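Putative polysaccharide binding proteins (DUF1812) (Bacteroides thetaiotaomicron VPI-5482, PDB 3GF8) is probably an outer-membrane lipoprotein of the FimB/Mfa2 family that helps anchor or assemble fimbriae at the bacterial surface. Local coordinates at residues Phe195-Met200 and Ala208-Asn213; Thr149-Phe154 and Gln264-Ile269; Asp171-Glu176 and Arg224-Glu229; Arg86-Ile91 and Ile116-Glu121. One frame throughout, in Å; residues are numbered along the deposited sequence. Where two conformers were deposited one is given.

Contact 1 of 4, residues Phe195-Met200 and Ala208-Asn213; sequences FRPYYM and AYVDMN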
# COMPACT_ATOMS: atom_id res chain seq x y z
N PHE A 195 -12.12 4.07 -4.53
CA PHE A 195 -11.16 3.49 -5.46
C PHE A 195 -11.94 2.58 -6.36
O PHE A 195 -12.70 1.74 -5.88
CB PHE A 195 -10.09 2.69 -4.72
CG PHE A 195 -9.22 3.53 -3.81
CD1 PHE A 195 -9.64 3.83 -2.52
CD2 PHE A 195 -7.99 4.01 -4.23
CE1 PHE A 195 -8.84 4.59 -1.67
CE2 PHE A 195 -7.18 4.77 -3.38
CZ PHE A 195 -7.61 5.06 -2.10
N ARG A 196 -11.75 2.75 -7.67
CA ARG A 196 -12.51 2.00 -8.66
C ARG A 196 -11.61 1.34 -9.65
O ARG A 196 -10.48 1.73 -9.75
CB ARG A 196 -13.42 2.96 -9.40
CG ARG A 196 -14.38 3.58 -8.45
CD ARG A 196 -15.40 4.45 -9.11
NE ARG A 196 -16.21 5.02 -8.04
CZ ARG A 196 -17.32 5.71 -8.22
NH1 ARG A 196 -17.78 5.90 -9.43
NH2 ARG A 196 -18.00 6.19 -7.18
N PRO A 197 -12.11 0.37 -10.41
CA PRO A 197 -11.21 -0.40 -11.28
C PRO A 197 -10.39 0.44 -12.24
O PRO A 197 -10.90 1.38 -12.83
CB PRO A 197 -12.14 -1.33 -12.03
CG PRO A 197 -13.28 -1.56 -11.04
CD PRO A 197 -13.47 -0.23 -10.38
N TYR A 198 -9.11 0.10 -12.38
CA TYR A 198 -8.33 0.64 -13.46
C TYR A 198 -8.30 -0.31 -14.65
O TYR A 198 -7.90 0.08 -15.74
CB TYR A 198 -6.92 1.07 -12.97
CG TYR A 198 -6.09 -0.05 -12.40
CD1 TYR A 198 -5.45 -0.94 -13.25
CD2 TYR A 198 -5.95 -0.23 -11.03
CE1 TYR A 198 -4.69 -1.99 -12.75
CE2 TYR A 198 -5.20 -1.26 -10.52
CZ TYR A 198 -4.55 -2.13 -11.39
OH TYR A 198 -3.80 -3.20 -10.93
N TYR A 199 -8.73 -1.55 -14.46
CA TYR A 199 -8.80 -2.52 -15.57
C TYR A 199 -9.87 -3.53 -15.29
O TYR A 199 -10.10 -3.87 -14.15
CB TYR A 199 -7.49 -3.22 -15.77
CG TYR A 199 -7.52 -4.27 -16.82
CD1 TYR A 199 -7.34 -3.94 -18.15
CD2 TYR A 199 -7.67 -5.62 -16.49
CE1 TYR A 199 -7.39 -4.88 -19.11
CE2 TYR A 199 -7.68 -6.57 -17.44
CZ TYR A 199 -7.54 -6.18 -18.76
OH TYR A 199 -7.55 -7.10 -19.73
N MSE A 200 -10.56 -3.95 -16.33
CA MSE A 200 -11.67 -4.87 -16.21
C MSE A 200 -11.54 -5.82 -17.38
O MSE A 200 -11.10 -5.42 -18.46
CB MSE A 200 -13.00 -4.11 -16.26
CG MSE A 200 -13.24 -3.17 -15.07
SE MSE A 200 -14.62 -1.81 -15.35
CE MSE A 200 -13.87 -1.17 -17.06
N ALA A 208 -13.29 -13.71 -16.05
CA ALA A 208 -13.61 -12.31 -15.72
C ALA A 208 -13.12 -11.77 -14.36
O ALA A 208 -13.25 -12.43 -13.34
CB ALA A 208 -15.12 -12.08 -15.82
N TYR A 209 -12.61 -10.55 -14.35
CA TYR A 209 -12.17 -9.92 -13.13
C TYR A 209 -12.06 -8.38 -13.26
O TYR A 209 -12.07 -7.87 -14.36
CB TYR A 209 -10.84 -10.54 -12.72
CG TYR A 209 -9.68 -10.30 -13.69
CD1 TYR A 209 -8.90 -9.15 -13.61
CD2 TYR A 209 -9.36 -11.24 -14.67
CE1 TYR A 209 -7.84 -8.93 -14.49
CE2 TYR A 209 -8.30 -11.02 -15.56
CZ TYR A 209 -7.55 -9.87 -15.46
OH TYR A 209 -6.50 -9.67 -16.30
N VAL A 210 -11.95 -7.66 -12.15
CA VAL A 210 -11.57 -6.23 -12.15
C VAL A 210 -10.29 -6.07 -11.36
O VAL A 210 -10.12 -6.71 -10.32
CB VAL A 210 -12.66 -5.33 -11.49
CG1 VAL A 210 -13.95 -5.32 -12.32
CG2 VAL A 210 -12.99 -5.77 -10.13
N ASP A 211 -9.39 -5.22 -11.84
CA ASP A 211 -8.20 -4.90 -11.07
C ASP A 211 -8.35 -3.53 -10.51
O ASP A 211 -8.63 -2.57 -11.25
CB ASP A 211 -6.92 -4.89 -11.90
CG ASP A 211 -6.45 -6.28 -12.28
OD1 ASP A 211 -6.92 -7.25 -11.67
OD2 ASP A 211 -5.60 -6.39 -13.22
N MSE A 212 -8.10 -3.44 -9.21
CA MSE A 212 -8.19 -2.21 -8.43
C MSE A 212 -6.94 -2.02 -7.61
O MSE A 212 -6.21 -2.99 -7.37
CB MSE A 212 -9.35 -2.36 -7.46
CG MSE A 212 -10.63 -2.82 -8.18
SE MSE A 212 -12.21 -2.87 -7.05
CE MSE A 212 -12.49 -1.07 -6.82
N ASN A 213 -6.72 -0.82 -7.12
CA ASN A 213 -5.72 -0.62 -6.06
C ASN A 213 -6.12 0.40 -4.99
O ASN A 213 -6.94 1.26 -5.21
CB ASN A 213 -4.29 -0.35 -6.60
CG ASN A 213 -4.15 0.89 -7.49
OD1 ASN A 213 -3.04 1.17 -7.98
ND2 ASN A 213 -5.23 1.59 -7.76
O HOH W 1 -8.47 1.28 -7.91
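Tyr198 and Tyr199 both face Asp211, forming a classic beta bulge in the antiparallel hairpin of strands 199-201 and 209-214. Asp211 O takes the N-H of Tyr198 at 2.9 Å, and Tyr199 N sends a weak bond of 3.4 Å to the same oxygen. In return Asp211 N gives a straighter bond to Tyr199 O (2.8 Å, 166° at the hydrogen). The doubly used carbonyl oxygen also lies over one face of the Tyr198 ring, displaced toward its rim. A chi1 of 61° swings this ring back over the partner strand, where its CZ rests 3.7 Å from Asp211 CB and Asn213 N comes up to its edge. On the face that carries Val210, Pro197 CG meets Val210 CB at 3.8 Å. Where the strands part, a water bridges Arg196 O and Asn213 N, 2.8 Å from each. Farther out, Asp211 OD1 forms a salt bridge with Arg153, and the Asn213 amide is fixed by bonds to Met120 N and Lys118 O. Strand 209-214 pairs antiparallel with strand 139-158 along its other edge, whereas Phe195 pairs with Ile174 of strand 170-176. The stretch from Phe195 to Tyr199 thus steps from one sheet to another, and the side chain of Met212 is packed between Val152, Phe154 and Ile174.

Contact 2 of 4, residues Thr149-Phe154 and Gln264-Ile269; sequences TKIVRF and QSNYHI. With EDO (1,2-ethanediol), chain B.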
# COMPACT_ATOMS: atom_id res chain seq x y z
N THR A 149 0.92 0.66 -0.98
CA THR A 149 -0.09 0.54 -2.00
C THR A 149 -0.41 -0.95 -2.21
O THR A 149 0.48 -1.81 -2.17
CB THR A 149 0.34 1.21 -3.29
OG1 THR A 149 1.67 0.83 -3.62
CG2 THR A 149 0.27 2.73 -3.14
N LYS A 150 -1.70 -1.24 -2.40
CA LYS A 150 -2.20 -2.60 -2.40
C LYS A 150 -3.03 -2.86 -3.68
O LYS A 150 -3.96 -2.12 -4.01
CB LYS A 150 -3.02 -2.83 -1.13
CG LYS A 150 -2.28 -2.52 0.14
CD LYS A 150 -1.11 -3.52 0.42
CE LYS A 150 -0.03 -2.92 1.31
NZ LYS A 150 0.99 -3.95 1.76
N ILE A 151 -2.67 -3.90 -4.40
CA ILE A 151 -3.32 -4.23 -5.64
C ILE A 151 -4.22 -5.42 -5.35
O ILE A 151 -3.83 -6.35 -4.64
CB ILE A 151 -2.28 -4.49 -6.72
CG1 ILE A 151 -1.52 -3.18 -7.01
CG2 ILE A 151 -2.96 -5.03 -7.98
CD1 ILE A 151 -0.48 -3.26 -8.04
N VAL A 152 -5.44 -5.36 -5.85
CA VAL A 152 -6.40 -6.45 -5.62
C VAL A 152 -7.10 -6.80 -6.92
O VAL A 152 -7.55 -5.90 -7.63
CB VAL A 152 -7.45 -6.14 -4.54
CG1 VAL A 152 -6.84 -5.42 -3.37
CG2 VAL A 152 -8.54 -5.32 -5.10
N ARG A 153 -7.13 -8.09 -7.25
CA ARG A 153 -7.90 -8.58 -8.38
C ARG A 153 -9.12 -9.29 -7.84
O ARG A 153 -8.99 -10.30 -7.13
CB ARG A 153 -7.07 -9.54 -9.20
CG ARG A 153 -7.90 -10.23 -10.29
CD ARG A 153 -7.02 -10.91 -11.32
NE ARG A 153 -6.07 -9.95 -11.86
CZ ARG A 153 -5.26 -10.19 -12.87
NH1 ARG A 153 -5.29 -11.36 -13.50
NH2 ARG A 153 -4.43 -9.24 -13.27
N PHE A 154 -10.30 -8.76 -8.14
CA PHE A 154 -11.54 -9.36 -7.68
C PHE A 154 -12.26 -10.10 -8.80
O PHE A 154 -12.40 -9.59 -9.89
CB PHE A 154 -12.48 -8.34 -7.10
CG PHE A 154 -12.02 -7.72 -5.81
CD1 PHE A 154 -11.72 -8.49 -4.72
CD2 PHE A 154 -11.96 -6.35 -5.67
CE1 PHE A 154 -11.35 -7.91 -3.52
CE2 PHE A 154 -11.59 -5.77 -4.46
CZ PHE A 154 -11.29 -6.55 -3.40
N GLN A 264 1.75 -8.48 2.52
CA GLN A 264 1.11 -8.89 1.28
C GLN A 264 0.58 -7.67 0.55
O GLN A 264 -0.17 -6.87 1.14
CB GLN A 264 -0.06 -9.85 1.58
CG GLN A 264 -0.76 -10.44 0.34
CD GLN A 264 0.23 -10.99 -0.68
OE1 GLN A 264 0.83 -10.24 -1.43
NE2 GLN A 264 0.40 -12.31 -0.69
N SER A 265 0.94 -7.51 -0.71
CA SER A 265 0.37 -6.39 -1.46
C SER A 265 -0.34 -6.76 -2.75
O SER A 265 -0.80 -5.88 -3.48
CB SER A 265 1.45 -5.31 -1.71
OG SER A 265 1.99 -4.87 -0.48
N ASN A 266 -0.40 -8.05 -3.05
CA ASN A 266 -1.24 -8.53 -4.14
C ASN A 266 -2.24 -9.52 -3.64
O ASN A 266 -1.86 -10.58 -3.13
CB ASN A 266 -0.41 -9.20 -5.21
CG ASN A 266 0.58 -8.28 -5.79
OD1 ASN A 266 1.75 -8.30 -5.41
ND2 ASN A 266 0.14 -7.43 -6.70
N TYR A 267 -3.51 -9.22 -3.84
CA TYR A 267 -4.59 -10.03 -3.33
C TYR A 267 -5.49 -10.41 -4.48
O TYR A 267 -6.12 -9.55 -5.08
CB TYR A 267 -5.38 -9.24 -2.31
CG TYR A 267 -4.61 -8.84 -1.08
CD1 TYR A 267 -3.85 -7.69 -1.06
CD2 TYR A 267 -4.69 -9.59 0.09
CE1 TYR A 267 -3.17 -7.31 0.08
CE2 TYR A 267 -4.01 -9.21 1.23
CZ TYR A 267 -3.25 -8.08 1.21
OH TYR A 267 -2.59 -7.69 2.34
N HIS A 268 -5.53 -11.69 -4.82
CA HIS A 268 -6.46 -12.14 -5.81
C HIS A 268 -7.54 -12.89 -5.09
O HIS A 268 -7.30 -13.98 -4.58
CB HIS A 268 -5.78 -13.07 -6.81
CG HIS A 268 -6.70 -13.53 -7.89
ND1 HIS A 268 -6.27 -14.30 -8.95
CD2 HIS A 268 -8.02 -13.32 -8.10
CE1 HIS A 268 -7.29 -14.57 -9.75
NE2 HIS A 268 -8.36 -13.98 -9.26
N ILE A 269 -8.72 -12.29 -5.06
CA ILE A 269 -9.86 -12.79 -4.33
C ILE A 269 -10.99 -13.11 -5.28
O ILE A 269 -11.47 -12.22 -6.01
CB ILE A 269 -10.34 -11.76 -3.30
CG1 ILE A 269 -9.14 -11.24 -2.47
CG2 ILE A 269 -11.49 -12.35 -2.45
CD1 ILE A 269 -9.53 -10.38 -1.29
C1 EDO B . -3.04 -9.30 -7.91
O1 EDO B . -1.93 -8.39 -7.97
C2 EDO B . -3.12 -10.09 -9.21
O2 EDO B . -3.19 -11.51 -8.99
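Ile151 to Phe154 run parallel to Asn266 to Ile269, in register, as neighbouring strands 139-158 and 266-273. The backbone ladder begins with Ile151 N to Ser265 O (2.9 Å), continues through Tyr267 N to Ile151 O and Arg153 N to Tyr267 O (2.8 Å), and ends with Ile269 N to Arg153 O (2.9 Å). Charge enters at the start of the ladder. The chain of Lys150, bent at chi2 (-68°), carries NZ to 2.6 Å from Ser265 OG and 3.2 Å from Gln264 O, the latter approached from above its carbonyl plane. Leu261 O and Arg147 O also accept from this ammonium. On the opposite face Arg153 CD sits over the centre of the His268 imidazole, 4.0 Å from its centroid, as a CH-pi contact; the guanidinium plane is turned 62° from the ring, and its NE makes a salt bridge with Asp211. An ethanediol, probably from the crystallisation liquor, lies beside them and accepts a 2.6 Å bond from Asn266 ND2 at its O1. On the face of Val152, Tyr267, Phe154 and Ile269 the contact is largely apolar; Ile269 CD1 lies at the edge of the Phe154 ring, 3.8 Å from CE1. Buried Lys150 is thus surrounded by oxygens, including carbonyls in the last turn of helix 257-263 and just after it, a setting that would probably stabilise its positive charge and tether the helix end to the strand.

Contact 3 of 4, residues Asp171-Glu176 and Arg224-Glu229; sequences DYEIIE and RLVLTE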
# COMPACT_ATOMS: atom_id res chain seq x y z
N ASP A 171 -20.97 -1.52 -10.92
CA ASP A 171 -19.80 -0.76 -10.53
C ASP A 171 -19.17 -1.29 -9.22
O ASP A 171 -19.86 -1.86 -8.36
CB ASP A 171 -20.17 0.69 -10.30
CG ASP A 171 -20.62 1.38 -11.56
OD1 ASP A 171 -20.20 0.94 -12.68
OD2 ASP A 171 -21.40 2.35 -11.40
N TYR A 172 -17.87 -1.02 -9.08
CA TYR A 172 -17.02 -1.58 -8.05
C TYR A 172 -16.24 -0.49 -7.39
O TYR A 172 -15.59 0.31 -8.08
CB TYR A 172 -16.03 -2.54 -8.66
CG TYR A 172 -16.67 -3.57 -9.53
CD1 TYR A 172 -17.02 -3.28 -10.85
CD2 TYR A 172 -16.99 -4.82 -9.01
CE1 TYR A 172 -17.64 -4.25 -11.65
CE2 TYR A 172 -17.54 -5.78 -9.79
CZ TYR A 172 -17.91 -5.47 -11.11
OH TYR A 172 -18.51 -6.44 -11.88
N GLU A 173 -16.29 -0.49 -6.05
CA GLU A 173 -15.56 0.45 -5.25
C GLU A 173 -14.91 -0.18 -4.02
O GLU A 173 -15.48 -1.06 -3.36
CB GLU A 173 -16.51 1.52 -4.69
CG GLU A 173 -17.39 2.24 -5.68
CD GLU A 173 -18.36 3.13 -4.94
OE1 GLU A 173 -17.97 4.25 -4.52
OE2 GLU A 173 -19.51 2.68 -4.74
N ILE A 174 -13.72 0.32 -3.70
CA ILE A 174 -13.09 0.13 -2.40
C ILE A 174 -13.18 1.54 -1.79
O ILE A 174 -12.78 2.51 -2.45
CB ILE A 174 -11.64 -0.36 -2.54
CG1 ILE A 174 -11.64 -1.80 -3.11
CG2 ILE A 174 -10.92 -0.30 -1.20
CD1 ILE A 174 -10.28 -2.47 -3.25
N ILE A 175 -13.74 1.65 -0.58
CA ILE A 175 -14.03 2.94 0.05
C ILE A 175 -13.24 3.07 1.35
O ILE A 175 -13.34 2.26 2.22
CB ILE A 175 -15.55 3.12 0.32
CG1 ILE A 175 -16.30 3.06 -1.02
CG2 ILE A 175 -15.83 4.46 1.09
CD1 ILE A 175 -17.82 2.85 -0.95
N GLU A 176 -12.39 4.07 1.42
CA GLU A 176 -11.59 4.30 2.61
C GLU A 176 -11.00 5.70 2.54
O GLU A 176 -10.84 6.26 1.45
CB GLU A 176 -10.49 3.26 2.70
CG GLU A 176 -9.76 3.24 4.03
CD GLU A 176 -10.71 3.16 5.20
OE1 GLU A 176 -11.22 2.06 5.49
OE2 GLU A 176 -10.95 4.22 5.81
N ARG A 224 -14.26 -0.88 2.89
CA ARG A 224 -15.40 -1.54 2.27
C ARG A 224 -15.18 -1.90 0.83
O ARG A 224 -14.63 -1.10 0.10
CB ARG A 224 -16.60 -0.59 2.30
CG ARG A 224 -17.17 -0.35 3.69
CD ARG A 224 -18.62 0.05 3.61
NE ARG A 224 -18.74 1.44 3.22
CZ ARG A 224 -19.75 1.98 2.54
NH1 ARG A 224 -20.76 1.25 2.08
NH2 ARG A 224 -19.72 3.28 2.29
N LEU A 225 -15.70 -3.08 0.42
CA LEU A 225 -15.86 -3.39 -1.00
C LEU A 225 -17.35 -3.29 -1.27
O LEU A 225 -18.15 -3.98 -0.62
CB LEU A 225 -15.33 -4.78 -1.35
CG LEU A 225 -15.67 -5.32 -2.76
CD1 LEU A 225 -14.98 -4.47 -3.86
CD2 LEU A 225 -15.29 -6.81 -2.91
N VAL A 226 -17.73 -2.43 -2.20
CA VAL A 226 -19.13 -2.15 -2.52
C VAL A 226 -19.37 -2.29 -4.02
O VAL A 226 -18.69 -1.68 -4.84
CB VAL A 226 -19.53 -0.71 -2.13
CG1 VAL A 226 -21.05 -0.47 -2.40
CG2 VAL A 226 -19.17 -0.41 -0.67
N LEU A 227 -20.35 -3.12 -4.36
CA LEU A 227 -20.83 -3.29 -5.71
C LEU A 227 -22.21 -2.65 -5.86
O LEU A 227 -23.08 -2.83 -5.01
CB LEU A 227 -20.91 -4.78 -6.07
CG LEU A 227 -19.63 -5.44 -6.57
CD1 LEU A 227 -18.44 -5.34 -5.58
CD2 LEU A 227 -19.94 -6.87 -6.90
N THR A 228 -22.41 -1.94 -6.96
CA THR A 228 -23.64 -1.21 -7.21
C THR A 228 -24.15 -1.57 -8.59
O THR A 228 -23.39 -1.61 -9.56
CB THR A 228 -23.44 0.31 -7.10
OG1 THR A 228 -22.89 0.62 -5.82
CG2 THR A 228 -24.79 1.06 -7.26
N GLU A 229 -25.43 -1.89 -8.67
CA GLU A 229 -25.99 -2.31 -9.93
C GLU A 229 -26.13 -1.11 -10.86
O GLU A 229 -26.71 -0.08 -10.48
CB GLU A 229 -27.35 -2.94 -9.70
CG GLU A 229 -27.87 -3.64 -10.89
CD GLU A 229 -29.22 -4.20 -10.63
OE1 GLU A 229 -30.12 -3.42 -10.25
OE2 GLU A 229 -29.39 -5.42 -10.79
O HOH W 2 -20.17 0.34 -5.99
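Glu173 faces Val226 as a hydrogen-bonded pair of two antiparallel strands, 170-176 and 224-229, with Glu173 N bound to Val226 O and Val226 N bound to Glu173 O, both at 2.9 Å. From this pair the glutamate can be traced outward. Its CB lies 3.9 Å from Val226 O. Beyond CB, CG stands anti to the carbonyl carbon (chi1 -52°) and the extended chain carries the carboxylate away from the strand over the face shared with Val226 and Thr228. At the tip the two oxygens divide their work. OE2 stays 4.1 Å from Thr228 OG1, and a water fills the separation, 2.7 Å from OE2 and hydrogen-bonded also to Thr228 OG1 and Val226 O. OE1 is hydrogen-bonded to Ser194 OG and makes a long, weak ion pair with Arg196. Further along this face Ile175 CD1 reaches Val226 CG2 at 3.5 Å and lies over one face of the Arg224 guanidinium, 3.8 Å from NH2, while NH1 of that arginine forms a salt bridge with Asp238 of strand 235-240. The reverse face is apolar: Leu227 CG meets Tyr172 CD2 at 3.6 Å, and Ile174 and Leu225 point the same way, onto Phe154 of strand 139-158. Tyr172 OH is hydrogen-bonded to Met167 O. The pairing is therefore amphipathic: one face adds to a buried apolar core between sheets, and the other holds its carboxylate and arginine in place through water, hydroxyl and charge partners.

Contact 4 of 4, residues Arg86-Ile91 and Ile116-Glu121; sequences RDSYDI and INKRME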
# COMPACT_ATOMS: atom_id res chain seq x y z
N ARG A 86 5.94 9.42 -7.16
CA ARG A 86 6.04 10.25 -8.38
C ARG A 86 4.76 11.04 -8.53
O ARG A 86 4.32 11.67 -7.56
CB ARG A 86 6.37 9.38 -9.59
CG ARG A 86 7.74 8.70 -9.46
CD ARG A 86 8.00 7.86 -10.69
NE ARG A 86 9.21 7.06 -10.61
CZ ARG A 86 10.42 7.47 -10.99
NH1 ARG A 86 10.59 8.68 -11.48
NH2 ARG A 86 11.46 6.66 -10.85
N ASP A 87 4.12 11.00 -9.69
CA ASP A 87 3.00 11.90 -9.96
C ASP A 87 1.72 11.67 -9.21
O ASP A 87 0.89 12.56 -9.19
CB ASP A 87 2.67 11.88 -11.43
CG ASP A 87 3.75 12.51 -12.26
OD1 ASP A 87 4.41 13.45 -11.74
OD2 ASP A 87 3.97 12.06 -13.41
N SER A 88 1.53 10.52 -8.59
CA SER A 88 0.27 10.27 -7.89
C SER A 88 0.16 10.98 -6.57
O SER A 88 -0.96 11.16 -6.05
CB SER A 88 0.03 8.79 -7.66
OG SER A 88 0.01 8.10 -8.90
N TYR A 89 1.29 11.43 -6.03
CA TYR A 89 1.31 11.88 -4.66
C TYR A 89 1.88 13.28 -4.56
O TYR A 89 2.80 13.61 -5.28
CB TYR A 89 2.19 10.93 -3.86
CG TYR A 89 1.94 9.48 -4.17
CD1 TYR A 89 0.85 8.84 -3.63
CD2 TYR A 89 2.80 8.75 -4.97
CE1 TYR A 89 0.59 7.51 -3.88
CE2 TYR A 89 2.55 7.40 -5.22
CZ TYR A 89 1.44 6.78 -4.66
OH TYR A 89 1.12 5.43 -4.89
N ASP A 90 1.30 14.08 -3.66
CA ASP A 90 1.95 15.31 -3.18
C ASP A 90 2.54 15.05 -1.83
O ASP A 90 1.83 14.64 -0.91
CB ASP A 90 0.94 16.47 -3.04
CG ASP A 90 0.40 16.92 -4.39
OD1 ASP A 90 1.21 17.17 -5.34
OD2 ASP A 90 -0.83 17.01 -4.51
N ILE A 91 3.83 15.33 -1.72
CA ILE A 91 4.52 15.27 -0.44
C ILE A 91 4.79 16.72 -0.07
O ILE A 91 5.31 17.47 -0.87
CB ILE A 91 5.85 14.48 -0.54
CG1 ILE A 91 5.60 13.06 -1.10
CG2 ILE A 91 6.55 14.44 0.83
CD1 ILE A 91 6.91 12.29 -1.61
N ILE A 116 -10.78 7.60 -7.34
CA ILE A 116 -9.44 7.26 -7.82
C ILE A 116 -9.61 6.03 -8.71
O ILE A 116 -10.10 5.02 -8.23
CB ILE A 116 -8.52 6.88 -6.64
CG1 ILE A 116 -8.44 8.05 -5.64
CG2 ILE A 116 -7.12 6.41 -7.14
CD1 ILE A 116 -7.54 9.18 -6.11
N ASN A 117 -9.23 6.10 -9.99
CA ASN A 117 -9.38 4.95 -10.88
C ASN A 117 -8.15 4.70 -11.72
O ASN A 117 -8.24 4.16 -12.80
CB ASN A 117 -10.63 5.08 -11.78
CG ASN A 117 -10.67 6.38 -12.57
OD1 ASN A 117 -9.69 7.12 -12.64
ND2 ASN A 117 -11.83 6.66 -13.16
N LYS A 118 -6.99 5.12 -11.22
CA LYS A 118 -5.74 4.88 -11.92
C LYS A 118 -4.93 3.82 -11.16
O LYS A 118 -5.14 3.63 -9.96
CB LYS A 118 -4.94 6.17 -12.03
CG LYS A 118 -4.22 6.56 -10.75
CD LYS A 118 -3.45 7.90 -10.83
CE LYS A 118 -4.20 9.06 -10.16
NZ LYS A 118 -3.36 10.33 -10.00
N ARG A 119 -4.01 3.15 -11.83
CA ARG A 119 -3.08 2.32 -11.10
C ARG A 119 -1.96 3.21 -10.60
O ARG A 119 -1.23 3.72 -11.40
CB ARG A 119 -2.52 1.16 -11.93
CG ARG A 119 -1.57 0.29 -11.09
CD ARG A 119 -1.19 -0.96 -11.80
NE ARG A 119 -0.44 -0.64 -13.01
CZ ARG A 119 -0.17 -1.50 -14.01
NH1 ARG A 119 -0.58 -2.77 -13.97
NH2 ARG A 119 0.52 -1.07 -15.05
N MSE A 120 -1.83 3.43 -9.29
CA MSE A 120 -0.74 4.25 -8.77
C MSE A 120 0.61 3.56 -8.89
O MSE A 120 0.70 2.36 -8.68
CB MSE A 120 -0.94 4.55 -7.30
CG MSE A 120 -1.88 5.63 -7.04
SE MSE A 120 -3.54 4.86 -6.57
CE MSE A 120 -3.11 4.66 -4.79
N GLU A 121 1.66 4.32 -9.16
CA GLU A 121 3.02 3.82 -8.98
C GLU A 121 3.20 3.42 -7.51
O GLU A 121 2.68 4.10 -6.56
CB GLU A 121 4.06 4.86 -9.43
CG GLU A 121 4.25 6.07 -8.51
CD GLU A 121 3.27 7.22 -8.73
OE1 GLU A 121 2.26 7.05 -9.42
OE2 GLU A 121 3.52 8.32 -8.19
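Arg86 to Tyr89 make a type I beta turn, closed by a weak Tyr89 N to Arg86 O bond, and Glu121, in the loop between strands 115-116 and 124-133, sets its carboxylate against the turn. No strand pairing links the two segments; the closest CA atoms, of Ser88 and Met120, are 6.2 Å apart. Glu121 OE2 accepts two backbone N-H groups, using its anti lone pair for Arg86 N (2.9 Å) and its syn lone pair for Ser88 N (3.0 Å), the second bond being straighter at 167°. Glu121 OE1 takes the hydroxyl of Ser88 at 2.5 Å, on its syn side but 30° out of the carboxylate plane. The glutamate CG lies between the backbone N and the carbonyl carbon, and a further bend at chi2 (-84°) brings the carboxylate back to the turn. With both oxygens engaged, the carboxylate cannot easily rotate, and these bonds would probably favour its ionised form. Arg86 turns its own guanidinium elsewhere, to Glu57 and Asp37. Lys118 comes alongside the turn, CD 4.0 Å from Ser88 OG. The Tyr89 side chain crosses that of Met120 at about a right angle, and its OH, 3.3 Å from Met120 CB, donates to Glu121 O at 2.6 Å, nearly in line with the C=O bond.

In the fold
From the N terminus, contact 4 closes first, joining 86-91 to 116-121 before any other contact opens. Contact 2 then opens at 149-154, contact 3 at 171-176 and contact 1 at 195-200. They close in reverse order, at 208-213, 224-229 and 264-269, so contact 1 nests in contact 3 and contact 3 in contact 2; none cross. Strands 209-214 and 139-158, adjacent and antiparallel, join contacts 1 and 2 through Met212 O and Val152 N. Contacts 2 and 3 face each other from separate sheets, Val152 against Ile174. Contact 4 reaches this group through a probable backbone hydrogen bond from Arg196 N to Ile116 O and through Tyr89, beside Thr149, and so ties it to the small sheet that holds strand 89-91.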